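Local coordinates for protein aspartate aminotransferase (Leishmania major, PDB 4H51) that probably transfers amino groups between aspartate and 2-oxoglutarate as a homodimeric, pyridoxal phosphate-dependent class I aminotransferase, at residues M340-T343 and V344-E347. Residues are numbered along the deposited sequence; the frame is centred on the assembly and turned at random.
Sequences MRRT and VYDE
R342 and D346, one helical turn apart, form a salt bridge whose hydrogen bond is weak: NH1 of R342 reaches OD1 of D346 at 3.4 Å, in the guanidinium plane and with an N-H...O angle of 163°. A long arginine suits this exposed place because bends at chi2 and chi3 (64° and 54°) turn its chain toward D346, with CD of R342 3.0 Å from OD2 of D346. The same NH1 sits 3.5 Å from CD2 of Y345, at the edge of a ring nearly perpendicular to the guanidinium; the two side chains point the same way. The backbone carries the i to i+4 ladder of an alpha-helix, part of the long helix 320-350: D346 N bonds R342 O at 2.8 Å, whereas E347 N meets T343 O at 3.3 Å, from above the carbonyl plane. Compact, nonpolar V344 suits the buried side, packing against V360, M395, A403 and L398, and T343, whose OG1 bonds T339 O one turn back, touches A403 and L404 of helix 400-416. Farther out, R341 ties the helix to the carbonyls of V360, G365 and F367, the Y345 hydroxyl bonds E358, and buried E347 forms a salt bridge with R350 and accepts a hydrogen bond from Q408.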
loop_
_atom_site.group_PDB
_atom_site.type_symbol
_atom_site.label_atom_id
_atom_site.label_comp_id
_atom_site.label_asym_id
_atom_site.label_seq_id
_atom_site.Cartn_x
_atom_site.Cartn_y
_atom_site.Cartn_z
ATOM N N MET B 340 30.165 14.663 -6.640
ATOM C CA MET B 340 29.407 15.914 -6.427
ATOM C C MET B 340 29.779 16.571 -5.084
ATOM O O MET B 340 29.917 17.791 -4.990
ATOM C CB MET B 340 27.886 15.617 -6.506
ATOM C CG MET B 340 27.417 15.196 -7.910
ATOM S SD MET B 340 27.763 16.398 -9.215
ATOM C CE MET B 340 29.326 15.875 -9.997
ATOM N N ARG B 341 29.969 15.776 -4.051
ATOM C CA ARG B 341 30.325 16.356 -2.746
ATOM C C ARG B 341 31.714 17.004 -2.837
ATOM O O ARG B 341 31.948 18.121 -2.379
ATOM C CB ARG B 341 30.344 15.301 -1.660
ATOM C CG ARG B 341 29.056 14.605 -1.359
ATOM C CD ARG B 341 29.340 13.497 -0.368
ATOM N NE ARG B 341 28.117 12.833 0.049
ATOM C CZ ARG B 341 27.200 13.346 0.864
ATOM N NH1 ARG B 341 27.369 14.547 1.410
ATOM N NH2 ARG B 341 26.098 12.645 1.141
ATOM N N ARG B 342 32.622 16.313 -3.520
ATOM C CA ARG B 342 33.983 16.809 -3.683
ATOM C C ARG B 342 33.973 18.089 -4.523
ATOM O O ARG B 342 34.678 19.048 -4.217
ATOM C CB ARG B 342 34.884 15.719 -4.287
ATOM C CG ARG B 342 36.255 16.201 -4.756
ATOM C CD ARG B 342 37.112 16.723 -3.602
ATOM N NE ARG B 342 37.276 15.763 -2.493
ATOM C CZ ARG B 342 38.049 15.993 -1.418
ATOM N NH1 ARG B 342 38.722 17.138 -1.288
ATOM N NH2 ARG B 342 38.155 15.073 -0.464
ATOM N N THR B 343 33.118 18.143 -5.541
ATOM C CA THR B 343 33.015 19.345 -6.338
ATOM C C THR B 343 32.529 20.561 -5.542
ATOM O O THR B 343 33.036 21.689 -5.706
ATOM C CB THR B 343 32.064 19.131 -7.520
ATOM O OG1 THR B 343 32.545 18.041 -8.330
ATOM C CG2 THR B 343 31.977 20.350 -8.343
ATOM N N VAL B 344 31.499 20.356 -4.723
ATOM C CA VAL B 344 30.972 21.431 -3.873
ATOM C C VAL B 344 32.050 21.881 -2.897
ATOM O O VAL B 344 32.316 23.094 -2.758
ATOM C CB VAL B 344 29.715 20.954 -3.068
ATOM C CG1 VAL B 344 29.242 22.041 -2.121
ATOM C CG2 VAL B 344 28.621 20.516 -4.042
ATOM N N TYR B 345 32.665 20.902 -2.242
ATOM C CA TYR B 345 33.654 21.147 -1.208
ATOM C C TYR B 345 34.874 21.878 -1.757
ATOM O O TYR B 345 35.299 22.845 -1.153
ATOM C CB TYR B 345 34.048 19.852 -0.523
ATOM C CG TYR B 345 35.185 19.971 0.459
ATOM C CD1 TYR B 345 35.012 20.586 1.696
ATOM C CD2 TYR B 345 36.444 19.442 0.155
ATOM C CE1 TYR B 345 36.064 20.687 2.597
ATOM C CE2 TYR B 345 37.506 19.556 1.036
ATOM C CZ TYR B 345 37.305 20.159 2.263
ATOM O OH TYR B 345 38.359 20.269 3.145
ATOM N N ASP B 346 35.386 21.460 -2.915
ATOM C CA ASP B 346 36.587 22.111 -3.485
ATOM C C ASP B 346 36.299 23.548 -3.842
ATOM O O ASP B 346 37.178 24.410 -3.771
ATOM C CB ASP B 346 37.143 21.341 -4.702
ATOM C CG ASP B 346 37.833 20.060 -4.313
ATOM O OD1 ASP B 346 38.306 19.939 -3.165
ATOM O OD2 ASP B 346 37.891 19.128 -5.142
ATOM N N GLU B 347 35.056 23.813 -4.222
ATOM C CA GLU B 347 34.647 25.146 -4.579
ATOM C C GLU B 347 34.448 26.008 -3.339
ATOM O O GLU B 347 34.809 27.186 -3.353
ATOM C CB GLU B 347 33.385 25.105 -5.429
ATOM C CG GLU B 347 32.893 26.418 -5.988
ATOM C CD GLU B 347 33.847 27.071 -7.002
ATOM O OE1 GLU B 347 34.964 26.547 -7.236
ATOM O OE2 GLU B 347 33.467 28.130 -7.543
#